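Local coordinates for Rho GTPase-activating protein 15 (Homo sapiens, PDB 3BYI), which activates the hydrolysis of GTP by Rho-type GTPases such as RAC1, returning them to their inactive GDP-bound state, at residues Q41-V46 with G94-F99; D54-V59 with T155-K160; F71-N74 with K78-L81; E105-Y110 with R144-V149; V117-K122 with E130-L135. All blocks are in the same frame, centred on the assembly; numbering follows the deposited sequence.

Interaction 1 of 5, residues Q41-V46 with G94-F99; sequences QCIEAV and GALKMF
No flat group lies between Cys42 and Leu96: neither face nor edge of a ring enters the contact, which is an aliphatic meeting of two helices in the all-helical RhoGAP domain. Within segments 41-46 and 94-99 the backbones come nearest at this pair, Cys42 CA to Leu96 CA 6.4 Å, near enough for a small residue to face a branched one. Cys42 suits the place because its short side chain lets Leu96 fit over its CB. That carbon sits in the fork of the leucine, with Leu96 CD1 at 3.8 Å and Leu96 CD2 at 4.0 Å from Cys42 CB. The fork is aimed across the gap because Leu96 CG stands anti to its own backbone N (chi1 -168°). Ile43 adds the flank of its longer chain one residue on, and it also reaches Val149 and His153 of helix 141-159, tying a third helix to the pair. The phenol of Tyr57 packs against Leu96 from the loop that carries the predicted arginine finger. All three touching residues are buried and meet through carbon, so the contact rests on shape and desolvation. The looser of the two touches is Ile43 CG1 against Leu96 CD2 at 4.3 Å.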
# COMPACT_ATOMS: atom_id res chain seq x y z
N GLN A 41 -5.93 -3.69 9.59
CA GLN A 41 -7.39 -3.79 9.57
C GLN A 41 -7.95 -4.05 8.18
O GLN A 41 -8.90 -4.80 8.02
CB GLN A 41 -8.04 -2.50 10.02
CG GLN A 41 -8.40 -2.48 11.42
CD GLN A 41 -9.38 -1.40 11.72
OE1 GLN A 41 -9.04 -0.22 11.68
NE2 GLN A 41 -10.63 -1.80 12.03
N CYS A 42 -7.43 -3.31 7.20
CA CYS A 42 -7.89 -3.43 5.83
C CYS A 42 -7.57 -4.79 5.27
O CYS A 42 -8.42 -5.44 4.71
CB CYS A 42 -7.27 -2.33 4.96
SG CYS A 42 -8.07 -0.71 5.20
N ILE A 43 -6.32 -5.20 5.45
CA ILE A 43 -5.85 -6.53 5.10
C ILE A 43 -6.75 -7.61 5.71
O ILE A 43 -7.17 -8.53 4.98
CB ILE A 43 -4.36 -6.77 5.53
CG1 ILE A 43 -3.45 -6.04 4.54
CG2 ILE A 43 -4.08 -8.27 5.69
CD1 ILE A 43 -2.01 -6.00 4.88
N GLU A 44 -7.07 -7.49 6.99
CA GLU A 44 -7.89 -8.50 7.64
C GLU A 44 -9.28 -8.61 6.99
O GLU A 44 -9.79 -9.70 6.78
CB GLU A 44 -8.06 -8.18 9.13
CG GLU A 44 -8.94 -9.19 9.88
CD GLU A 44 -9.60 -8.58 11.12
OE1 GLU A 44 -9.74 -7.32 11.20
OE2 GLU A 44 -9.98 -9.37 11.99
N ALA A 45 -9.91 -7.47 6.72
CA ALA A 45 -11.22 -7.43 6.07
C ALA A 45 -11.18 -8.01 4.64
O ALA A 45 -12.09 -8.69 4.23
CB ALA A 45 -11.78 -6.01 6.06
N VAL A 46 -10.10 -7.77 3.92
CA VAL A 46 -9.95 -8.30 2.58
C VAL A 46 -9.74 -9.82 2.61
O VAL A 46 -10.38 -10.56 1.85
CB VAL A 46 -8.86 -7.53 1.74
CG1 VAL A 46 -8.60 -8.16 0.33
CG2 VAL A 46 -9.27 -6.05 1.55
N GLY A 94 -9.86 0.32 -1.78
CA GLY A 94 -9.65 1.70 -2.20
C GLY A 94 -9.06 2.59 -1.12
O GLY A 94 -8.20 3.41 -1.39
N ALA A 95 -9.50 2.40 0.11
CA ALA A 95 -9.02 3.18 1.24
C ALA A 95 -7.60 2.78 1.60
O ALA A 95 -6.77 3.63 1.90
CB ALA A 95 -10.01 3.04 2.46
N LEU A 96 -7.30 1.48 1.52
CA LEU A 96 -5.92 1.01 1.73
C LEU A 96 -4.99 1.65 0.71
O LEU A 96 -3.98 2.23 1.08
CB LEU A 96 -5.81 -0.51 1.60
CG LEU A 96 -4.49 -1.10 2.09
CD1 LEU A 96 -4.22 -0.58 3.51
CD2 LEU A 96 -4.50 -2.70 2.05
N LYS A 97 -5.36 1.60 -0.57
CA LYS A 97 -4.52 2.17 -1.61
C LYS A 97 -4.36 3.67 -1.46
O LYS A 97 -3.28 4.20 -1.70
CB LYS A 97 -5.09 1.85 -3.00
CG LYS A 97 -4.94 0.37 -3.42
CD LYS A 97 -5.42 0.17 -4.86
CE LYS A 97 -6.92 0.42 -5.03
NZ LYS A 97 -7.31 0.15 -6.42
N MET A 98 -5.45 4.34 -1.10
CA MET A 98 -5.44 5.79 -0.84
C MET A 98 -4.47 6.15 0.29
O MET A 98 -3.83 7.20 0.23
CB MET A 98 -6.85 6.30 -0.49
CG MET A 98 -6.91 7.78 -0.23
SD MET A 98 -8.54 8.48 0.05
CE MET A 98 -9.11 8.51 -1.67
N PHE A 99 -4.41 5.31 1.32
CA PHE A 99 -3.46 5.48 2.42
C PHE A 99 -2.05 5.49 1.87
O PHE A 99 -1.29 6.41 2.13
CB PHE A 99 -3.65 4.39 3.49
CG PHE A 99 -2.60 4.43 4.58
CD1 PHE A 99 -2.70 5.33 5.64
CD2 PHE A 99 -1.50 3.57 4.53
CE1 PHE A 99 -1.76 5.37 6.60
CE2 PHE A 99 -0.50 3.62 5.51
CZ PHE A 99 -0.63 4.48 6.55

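Interaction 2 of 5, residues D54-V59 with T155-K160; sequences DGIYRV and TKIVAK
Ile157 gives up the most surface here, reaching from helix 141-159 of the RhoGAP domain to Ile56 and Tyr57 in the loop that bears the predicted arginine finger. Its two branches share the work. Ile157 CG2 meets Ile56 CG2 at 3.5 Å, a methyl-to-methyl touch between side chains that cross at about a right angle. The other branch ends in CD1, which lies near the plane of the Tyr57 ring, at its edge, 4.1 Å from Tyr57 CE1. The same Ile157 CD1 is also 4.0 Å from Ile56 CG2. Ile157 CG1 stands beside the backbone N (chi1 -58°), leaving CG2 anti to that nitrogen and pointed at Ile56. A beta-branched residue suits the site because it offers both loop residues a carbon surface at once. Replacing it by an alanine would probably leave the methyl of Ile56 and the ring edge of Tyr57 without their mate and give this part of the loop more freedom to shift. Tyr57 is held further by His153, which hydrogen-bonds its hydroxyl, and by Phe175, edge-to-face with its ring. The neighbouring Arg58 is the predicted arginine finger, expected to stabilise the transition state of GTP hydrolysis. The turn leading into it closes on Gly55 O, which accepts from Arg58 N at 2.8 Å and Val59 N at 2.7 Å.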
# COMPACT_ATOMS: atom_id res chain seq x y z
N ASP A 54 -14.14 -10.75 -7.65
CA ASP A 54 -13.59 -10.46 -8.98
C ASP A 54 -12.94 -9.09 -9.00
O ASP A 54 -13.54 -8.13 -8.56
CB ASP A 54 -14.66 -10.50 -10.05
CG ASP A 54 -15.12 -11.91 -10.34
OD1 ASP A 54 -14.64 -12.83 -9.64
OD2 ASP A 54 -15.96 -12.06 -11.25
N GLY A 55 -11.70 -9.03 -9.48
CA GLY A 55 -11.03 -7.73 -9.66
C GLY A 55 -10.64 -7.04 -8.37
O GLY A 55 -10.41 -5.83 -8.36
N ILE A 56 -10.52 -7.80 -7.29
CA ILE A 56 -10.09 -7.28 -6.00
C ILE A 56 -8.78 -6.52 -6.17
O ILE A 56 -7.85 -7.05 -6.78
CB ILE A 56 -9.96 -8.41 -4.94
CG1 ILE A 56 -9.87 -7.79 -3.54
CG2 ILE A 56 -8.77 -9.42 -5.24
CD1 ILE A 56 -11.23 -7.20 -3.01
N TYR A 57 -8.79 -5.25 -5.71
CA TYR A 57 -7.70 -4.25 -5.81
C TYR A 57 -7.65 -3.47 -7.13
O TYR A 57 -7.09 -2.37 -7.18
CB TYR A 57 -6.34 -4.81 -5.44
CG TYR A 57 -6.20 -5.07 -3.95
CD1 TYR A 57 -6.27 -6.34 -3.43
CD2 TYR A 57 -6.02 -4.02 -3.07
CE1 TYR A 57 -6.18 -6.55 -2.09
CE2 TYR A 57 -5.89 -4.24 -1.70
CZ TYR A 57 -5.97 -5.49 -1.22
OH TYR A 57 -5.85 -5.67 0.12
N ARG A 58 -8.23 -4.04 -8.19
CA ARG A 58 -8.37 -3.35 -9.44
C ARG A 58 -9.69 -2.56 -9.45
O ARG A 58 -9.72 -1.42 -9.83
CB ARG A 58 -8.29 -4.33 -10.63
CG ARG A 58 -8.36 -3.68 -12.03
CD ARG A 58 -8.02 -4.73 -13.14
N VAL A 59 -10.77 -3.19 -9.02
CA VAL A 59 -12.07 -2.51 -8.99
C VAL A 59 -12.05 -1.40 -7.94
O VAL A 59 -11.43 -1.52 -6.86
CB VAL A 59 -13.26 -3.50 -8.76
CG1 VAL A 59 -14.56 -2.74 -8.41
CG2 VAL A 59 -13.47 -4.45 -9.99
N THR A 155 0.11 -12.22 -1.83
CA THR A 155 0.34 -13.58 -2.32
C THR A 155 -0.94 -14.44 -2.18
O THR A 155 -1.16 -15.37 -2.99
CB THR A 155 1.51 -14.30 -1.64
OG1 THR A 155 1.18 -14.61 -0.28
CG2 THR A 155 2.74 -13.47 -1.73
N LYS A 156 -1.77 -14.12 -1.19
CA LYS A 156 -3.04 -14.82 -1.01
C LYS A 156 -4.09 -14.43 -2.08
O LYS A 156 -5.00 -15.20 -2.38
CB LYS A 156 -3.59 -14.61 0.40
CG LYS A 156 -2.67 -15.13 1.50
CD LYS A 156 -3.25 -14.85 2.84
CE LYS A 156 -2.38 -15.38 3.99
NZ LYS A 156 -3.12 -15.21 5.30
N ILE A 157 -3.97 -13.24 -2.63
CA ILE A 157 -4.81 -12.80 -3.74
C ILE A 157 -4.44 -13.60 -4.97
O ILE A 157 -5.32 -14.09 -5.70
CB ILE A 157 -4.65 -11.27 -4.00
CG1 ILE A 157 -4.99 -10.46 -2.73
CG2 ILE A 157 -5.51 -10.81 -5.20
CD1 ILE A 157 -6.39 -10.63 -2.22
N VAL A 158 -3.14 -13.75 -5.17
CA VAL A 158 -2.63 -14.47 -6.34
C VAL A 158 -3.05 -15.94 -6.29
O VAL A 158 -3.50 -16.49 -7.28
CB VAL A 158 -1.06 -14.35 -6.41
CG1 VAL A 158 -0.49 -15.30 -7.50
CG2 VAL A 158 -0.64 -12.90 -6.66
N ALA A 159 -2.90 -16.56 -5.13
CA ALA A 159 -3.28 -17.94 -4.92
C ALA A 159 -4.75 -18.24 -5.26
O ALA A 159 -5.05 -19.36 -5.64
CB ALA A 159 -2.93 -18.41 -3.45
N LYS A 160 -5.62 -17.24 -5.13
CA LYS A 160 -7.05 -17.36 -5.43
C LYS A 160 -7.42 -16.75 -6.79
O LYS A 160 -8.59 -16.44 -7.04
CB LYS A 160 -7.86 -16.64 -4.36
CG LYS A 160 -7.76 -17.20 -2.94
CD LYS A 160 -8.87 -18.20 -2.65
CE LYS A 160 -9.15 -18.31 -1.14
NZ LYS A 160 -10.51 -18.91 -0.84

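Interaction 3 of 5, residues F71-N74 with K78-L81; sequences FIVN and KLNL
Leu79 lays its side chain against Ile72 and Val73 just after the chain has left helix 63-74 and doubled back, in a loop that folds onto the end of that helix on the flank of the all-helical RhoGAP domain. Starting from the backbone, Leu79 CB keeps some distance, with Ile72 CG2 the nearest side-chain atom of the helix segment at 4.8 Å. Leu79 CG comes hardly nearer, 4.8 Å from Val73 CG2, and serves as the branch point. With CG anti to the backbone N (chi1 -175°), the two methyls are carried over to the helix and shared between its residues. Leu79 CD1 goes to Ile72 CG2 at 4.2 Å, and CD2 takes the closer place beside Val73. A leucine fits because one forked tip can serve two successive helix residues, whose beta-branched side chains present methyls close to their backbone. Trp86 touches both Ile72 and Leu79, while Phe38 of helix 37-49 covers Val73 and Leu79, so aromatic side chains continue the aliphatic patch. Leu79 O is also hydrogen-bonded by Gln41 NE2 of helix 37-49. The closest touch between the two segments is Leu79 CD2 to Val73 CG2, at 3.8 Å.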
# COMPACT_ATOMS: atom_id res chain seq x y z
N PHE A 71 -12.07 9.78 6.64
CA PHE A 71 -12.38 10.80 7.63
C PHE A 71 -12.51 10.22 9.04
O PHE A 71 -11.97 10.74 10.02
CB PHE A 71 -13.70 11.48 7.32
CG PHE A 71 -14.05 12.58 8.29
CD1 PHE A 71 -13.59 13.88 8.07
CD2 PHE A 71 -14.79 12.31 9.43
CE1 PHE A 71 -13.88 14.90 8.96
CE2 PHE A 71 -15.11 13.34 10.34
CZ PHE A 71 -14.65 14.64 10.10
N ILE A 72 -13.28 9.14 9.14
CA ILE A 72 -13.46 8.43 10.41
C ILE A 72 -12.09 8.02 10.97
O ILE A 72 -11.81 8.16 12.16
CB ILE A 72 -14.39 7.19 10.24
CG1 ILE A 72 -15.87 7.64 10.16
CG2 ILE A 72 -14.17 6.22 11.36
CD1 ILE A 72 -16.85 6.49 9.71
N VAL A 73 -11.22 7.51 10.12
CA VAL A 73 -9.88 7.08 10.55
C VAL A 73 -9.02 8.29 11.01
O VAL A 73 -8.30 8.21 12.02
CB VAL A 73 -9.13 6.31 9.43
CG1 VAL A 73 -7.64 6.07 9.78
CG2 VAL A 73 -9.83 4.98 9.12
N ASN A 74 -9.10 9.38 10.25
CA ASN A 74 -8.41 10.60 10.61
C ASN A 74 -8.91 11.21 11.93
O ASN A 74 -8.12 11.77 12.71
CB ASN A 74 -8.50 11.66 9.47
CG ASN A 74 -7.33 11.58 8.49
OD1 ASN A 74 -6.30 11.00 8.78
ND2 ASN A 74 -7.48 12.21 7.33
N LYS A 78 -13.31 4.80 16.51
CA LYS A 78 -13.24 3.35 16.42
C LYS A 78 -13.78 2.91 15.05
O LYS A 78 -14.83 3.34 14.61
CB LYS A 78 -13.94 2.66 17.61
CG LYS A 78 -15.38 2.98 17.86
CD LYS A 78 -15.85 2.22 19.10
CE LYS A 78 -17.36 2.00 19.12
NZ LYS A 78 -18.03 2.82 20.16
N LEU A 79 -12.99 2.11 14.34
CA LEU A 79 -13.40 1.60 13.05
C LEU A 79 -13.75 0.12 13.22
O LEU A 79 -12.97 -0.65 13.79
CB LEU A 79 -12.29 1.81 12.01
CG LEU A 79 -12.63 1.41 10.58
CD1 LEU A 79 -13.83 2.23 10.08
CD2 LEU A 79 -11.41 1.62 9.70
N ASN A 80 -14.92 -0.27 12.72
CA ASN A 80 -15.32 -1.67 12.60
C ASN A 80 -15.68 -1.98 11.14
O ASN A 80 -16.75 -1.59 10.67
CB ASN A 80 -16.54 -1.97 13.52
CG ASN A 80 -16.97 -3.43 13.49
OD1 ASN A 80 -16.75 -4.13 12.53
ND2 ASN A 80 -17.60 -3.89 14.56
N LEU A 81 -14.81 -2.68 10.44
CA LEU A 81 -15.04 -2.96 9.02
C LEU A 81 -16.12 -4.03 8.76
O LEU A 81 -16.49 -4.29 7.59
CB LEU A 81 -13.69 -3.29 8.34
CG LEU A 81 -12.70 -2.12 8.22
CD1 LEU A 81 -11.39 -2.53 7.47
CD2 LEU A 81 -13.34 -0.93 7.52

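Interaction 4 of 5, residues E105-Y110 with R144-V149; sequences EPLFPY and RDTMKV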
# COMPACT_ATOMS: atom_id res chain seq x y z
N GLU A 105 5.90 10.27 1.60
CA GLU A 105 6.96 9.58 0.89
C GLU A 105 6.36 8.20 0.61
O GLU A 105 5.60 7.67 1.43
CB GLU A 105 8.22 9.48 1.75
CG GLU A 105 9.44 8.94 0.98
CD GLU A 105 10.67 8.67 1.86
OE1 GLU A 105 10.55 8.52 3.11
OE2 GLU A 105 11.78 8.60 1.28
N PRO A 106 6.62 7.64 -0.59
CA PRO A 106 6.12 6.29 -0.84
C PRO A 106 6.71 5.19 0.06
O PRO A 106 7.77 5.35 0.65
CB PRO A 106 6.44 6.06 -2.35
CG PRO A 106 7.32 7.18 -2.78
CD PRO A 106 7.27 8.26 -1.76
N LEU A 107 6.01 4.05 0.13
CA LEU A 107 6.47 2.89 0.90
C LEU A 107 7.91 2.52 0.54
O LEU A 107 8.71 2.19 1.41
CB LEU A 107 5.55 1.69 0.70
CG LEU A 107 5.82 0.41 1.54
CD1 LEU A 107 5.78 0.71 3.02
CD2 LEU A 107 4.81 -0.72 1.17
N PHE A 108 8.20 2.56 -0.75
CA PHE A 108 9.55 2.37 -1.25
C PHE A 108 10.20 3.75 -1.24
O PHE A 108 9.84 4.60 -2.08
CB PHE A 108 9.50 1.84 -2.69
CG PHE A 108 9.10 0.40 -2.78
CD1 PHE A 108 7.78 -0.00 -2.55
CD2 PHE A 108 10.04 -0.56 -3.11
CE1 PHE A 108 7.41 -1.32 -2.64
CE2 PHE A 108 9.68 -1.88 -3.18
CZ PHE A 108 8.37 -2.27 -2.97
N PRO A 109 11.15 3.99 -0.30
CA PRO A 109 11.68 5.34 -0.27
C PRO A 109 12.38 5.74 -1.57
O PRO A 109 13.05 4.92 -2.22
CB PRO A 109 12.66 5.32 0.93
CG PRO A 109 12.22 4.10 1.76
CD PRO A 109 11.78 3.14 0.72
N TYR A 110 12.20 7.00 -1.92
CA TYR A 110 12.88 7.64 -3.03
C TYR A 110 14.41 7.39 -3.00
O TYR A 110 15.03 7.16 -4.04
CB TYR A 110 12.65 9.17 -2.99
CG TYR A 110 11.22 9.71 -3.08
CD1 TYR A 110 10.43 9.47 -4.20
CD2 TYR A 110 10.70 10.55 -2.06
CE1 TYR A 110 9.13 10.00 -4.30
CE2 TYR A 110 9.40 11.10 -2.15
CZ TYR A 110 8.62 10.82 -3.28
OH TYR A 110 7.32 11.32 -3.37
N ARG A 144 10.09 -1.90 5.64
CA ARG A 144 10.27 -3.34 5.51
C ARG A 144 9.09 -4.14 6.08
O ARG A 144 8.60 -5.05 5.45
CB ARG A 144 11.54 -3.77 6.24
CG ARG A 144 11.66 -5.30 6.35
CD ARG A 144 13.01 -5.78 6.81
NE ARG A 144 13.30 -5.30 8.14
CZ ARG A 144 14.08 -4.26 8.43
NH1 ARG A 144 14.70 -3.55 7.49
NH2 ARG A 144 14.24 -3.95 9.69
N ASP A 145 8.69 -3.86 7.33
CA ASP A 145 7.63 -4.64 7.95
C ASP A 145 6.27 -4.44 7.29
O ASP A 145 5.48 -5.38 7.22
CB ASP A 145 7.51 -4.32 9.44
CG ASP A 145 8.69 -4.78 10.24
OD1 ASP A 145 9.59 -5.47 9.69
OD2 ASP A 145 8.72 -4.43 11.43
N THR A 146 5.99 -3.22 6.85
CA THR A 146 4.76 -2.93 6.10
C THR A 146 4.76 -3.61 4.68
O THR A 146 3.73 -4.14 4.22
CB THR A 146 4.54 -1.41 6.05
OG1 THR A 146 4.44 -0.97 7.40
CG2 THR A 146 3.26 -0.96 5.29
N MET A 147 5.91 -3.61 4.01
CA MET A 147 6.06 -4.37 2.78
C MET A 147 5.80 -5.84 2.99
O MET A 147 5.11 -6.47 2.20
CB MET A 147 7.47 -4.23 2.20
CG MET A 147 7.72 -2.91 1.50
SD MET A 147 9.35 -2.87 0.83
CE MET A 147 9.58 -1.10 0.58
N LYS A 148 6.38 -6.41 4.03
CA LYS A 148 6.18 -7.84 4.30
C LYS A 148 4.71 -8.18 4.51
O LYS A 148 4.19 -9.11 3.92
CB LYS A 148 6.98 -8.28 5.51
CG LYS A 148 7.00 -9.79 5.71
CD LYS A 148 7.80 -10.20 6.90
CE LYS A 148 7.85 -11.74 7.04
NZ LYS A 148 9.11 -12.14 7.74
N VAL A 149 4.04 -7.41 5.36
CA VAL A 149 2.63 -7.62 5.63
C VAL A 149 1.78 -7.44 4.33
O VAL A 149 0.94 -8.29 4.02
CB VAL A 149 2.16 -6.71 6.82
CG1 VAL A 149 0.68 -6.58 6.88
CG2 VAL A 149 2.69 -7.25 8.17
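Leu107 and Met147 mark the nearest approach of the backbones, their CA atoms 7.5 Å apart where the irregular loop 105-110 passes helix 141-159. Between them the side chains slide past each other in opposite directions, and Leu107 CD2 rests on Met147 CG at 3.7 Å. The other leucine methyl turns to Thr146, whose CG2 lies 3.8 Å from Leu107 CD1. Threonine suits this edge because it gives a methyl to the leucine while its OG1 bonds to Pro142 O and Thr34 O. Met147 is extended beyond CG (chi2 -178°), which carries its tip as far as the Phe108 ring, within the buried core of the helical RhoGAP domain. There Met147 CE sits over the ring centre, 3.6 Å from the Phe108 centroid and 5° off the normal, a CH-pi interaction. Met147 SD adds a Met-aromatic contact over the face, 4.2 Å from the Phe108 centroid and 20° off the normal. A long, unbranched thioether suits the place because it can bring both its methyl and its sulfur over the ring. Phe116 meets the same ring edge-to-face, and Leu179 and Ile199 pack on it from two further helices. Were Phe108 an alanine, the methionine methyl would probably lose its aromatic face and a gap would be likely to open between these helices. Met147 CE also lies 3.5 Å from Leu107 O, which Asn143 hydrogen-bonds.

Interaction 5 of 5, residues V117-K122 with E130-L135; sequences VEAIKK and EAVKSL
A close helix-to-helix contact built on small side chains, with Ala119 meeting Ala131, Val132 and Leu135, joins helix 110-120 to helix 125-138; the centre of the contact lies about 20 Å from the centre of the chain. The CA atoms of Ala119 and Ala131 are 5.3 Å apart, a spacing that alanines on both sides allow. Their methyls touch directly, Ala119 CB to Ala131 CB at 3.8 Å, and the alanine of helix 125-138 also presses on the opposing backbone, with Ala131 CB 4.1 Å from Ala119 CA. Val132 makes the tighter touch: its CG2 lies 3.5 Å from Ala119 CB. That methyl is available because it sits beside the backbone N while CG1 is anti to it (chi1 157°). The two helices follow each other in the chain and run in roughly opposite directions, forming a helical hairpin within the RhoGAP domain. Lys122 O, in the turn at the hairpin's end, is hydrogen-bonded by Arg128. One turn along from Ala131, Leu135 CD1 approaches Ala119 CB at 4.3 Å, and its longer chain goes on to Phe112, Gln115 and Phe116 of helix 110-120. Val132 also touches Met203, bringing helix 189-205 against the hairpin. On helix 125-138 itself, Ser134 folds its hydroxyl back onto the preceding turn, with OG donating to Glu130 O at 2.9 Å. The donor stands 35° out of the carbonyl plane, and Ser134 N reaches the same oxygen from the opposite face, so two bonds grip Glu130 O.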
# COMPACT_ATOMS: atom_id res chain seq x y z
N VAL A 117 15.82 -0.39 -8.79
CA VAL A 117 15.92 -0.47 -10.26
C VAL A 117 17.15 -1.26 -10.71
O VAL A 117 17.02 -2.11 -11.58
CB VAL A 117 15.97 0.93 -10.93
CG1 VAL A 117 16.29 0.81 -12.43
CG2 VAL A 117 14.66 1.66 -10.74
N GLU A 118 18.32 -0.94 -10.15
CA GLU A 118 19.55 -1.71 -10.42
C GLU A 118 19.33 -3.19 -10.11
O GLU A 118 19.82 -4.07 -10.83
CB GLU A 118 20.73 -1.24 -9.56
CG GLU A 118 21.39 0.05 -9.99
CD GLU A 118 22.65 0.39 -9.16
OE1 GLU A 118 23.02 -0.42 -8.27
OE2 GLU A 118 23.27 1.46 -9.40
N ALA A 119 18.62 -3.43 -9.00
CA ALA A 119 18.33 -4.79 -8.55
C ALA A 119 17.52 -5.59 -9.55
O ALA A 119 17.92 -6.71 -9.87
CB ALA A 119 17.63 -4.80 -7.18
N ILE A 120 16.40 -5.05 -10.05
CA ILE A 120 15.61 -5.85 -11.03
C ILE A 120 16.24 -5.93 -12.41
O ILE A 120 15.86 -6.80 -13.20
CB ILE A 120 14.12 -5.44 -11.21
CG1 ILE A 120 14.00 -3.93 -11.49
CG2 ILE A 120 13.31 -5.98 -10.06
CD1 ILE A 120 12.70 -3.57 -12.16
N LYS A 121 17.18 -5.03 -12.72
CA LYS A 121 17.88 -5.08 -14.01
C LYS A 121 18.88 -6.23 -14.09
O LYS A 121 19.38 -6.52 -15.19
CB LYS A 121 18.58 -3.75 -14.31
CG LYS A 121 17.69 -2.63 -14.78
CD LYS A 121 18.54 -1.40 -15.08
CE LYS A 121 17.72 -0.18 -15.44
NZ LYS A 121 18.49 1.13 -15.25
N LYS A 122 19.15 -6.90 -12.96
CA LYS A 122 20.19 -7.94 -12.87
C LYS A 122 19.98 -9.06 -13.86
O LYS A 122 18.86 -9.37 -14.18
CB LYS A 122 20.29 -8.52 -11.45
CG LYS A 122 20.82 -7.57 -10.41
CD LYS A 122 22.21 -7.10 -10.71
CE LYS A 122 22.72 -6.17 -9.61
NZ LYS A 122 23.89 -5.39 -10.07
N GLU A 130 18.24 -11.90 -4.57
CA GLU A 130 19.24 -11.55 -3.57
C GLU A 130 19.48 -10.04 -3.41
O GLU A 130 19.53 -9.54 -2.29
CB GLU A 130 20.54 -12.29 -3.86
CG GLU A 130 20.48 -13.80 -3.53
CD GLU A 130 20.27 -14.10 -2.03
OE1 GLU A 130 20.90 -13.42 -1.16
OE2 GLU A 130 19.46 -15.01 -1.72
N ALA A 131 19.62 -9.34 -4.53
CA ALA A 131 19.86 -7.89 -4.52
C ALA A 131 18.73 -7.13 -3.85
O ALA A 131 18.97 -6.22 -3.04
CB ALA A 131 20.08 -7.37 -5.93
N VAL A 132 17.50 -7.53 -4.19
CA VAL A 132 16.27 -6.92 -3.69
C VAL A 132 16.06 -7.19 -2.20
O VAL A 132 15.60 -6.31 -1.47
CB VAL A 132 15.04 -7.40 -4.50
CG1 VAL A 132 13.78 -7.25 -3.68
CG2 VAL A 132 14.94 -6.63 -5.84
N LYS A 133 16.43 -8.41 -1.78
CA LYS A 133 16.34 -8.85 -0.39
C LYS A 133 17.35 -8.12 0.51
O LYS A 133 17.02 -7.75 1.66
CB LYS A 133 16.58 -10.36 -0.32
CG LYS A 133 16.68 -10.91 1.09
CD LYS A 133 16.99 -12.39 1.09
CE LYS A 133 16.84 -12.93 2.49
NZ LYS A 133 17.50 -14.24 2.64
N SER A 134 18.57 -7.92 -0.02
CA SER A 134 19.59 -7.08 0.60
C SER A 134 19.03 -5.70 0.87
O SER A 134 19.19 -5.15 1.97
CB SER A 134 20.79 -6.89 -0.33
OG SER A 134 21.41 -8.12 -0.61
N LEU A 135 18.38 -5.13 -0.15
CA LEU A 135 17.85 -3.78 -0.03
C LEU A 135 16.73 -3.68 0.99
O LEU A 135 16.66 -2.71 1.71
CB LEU A 135 17.39 -3.24 -1.38
CG LEU A 135 18.47 -2.60 -2.22
CD1 LEU A 135 17.94 -2.38 -3.61
CD2 LEU A 135 18.93 -1.28 -1.56

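All five contacts belong to one helical RhoGAP domain. Interaction 1 lies between 2 and 3, touching both, with centres about 13 Å and 12 Å away, while 2 and 3 stay about 24 Å apart between centres. A bond from Lys97 to Tyr57 O joins interaction 1 to the loop of the predicted arginine finger. Interaction 1 also touches interaction 4, which shares helix 141-159 with interaction 2. Along the chain, interaction 3 is nested within 1, and 5 within 4, while 1 and 2 interleave. The predicted finger loop is thus tied into the helical core, consistent with a defined position for it, whereas interaction 5 lies about 25 Å from interaction 2 between centres.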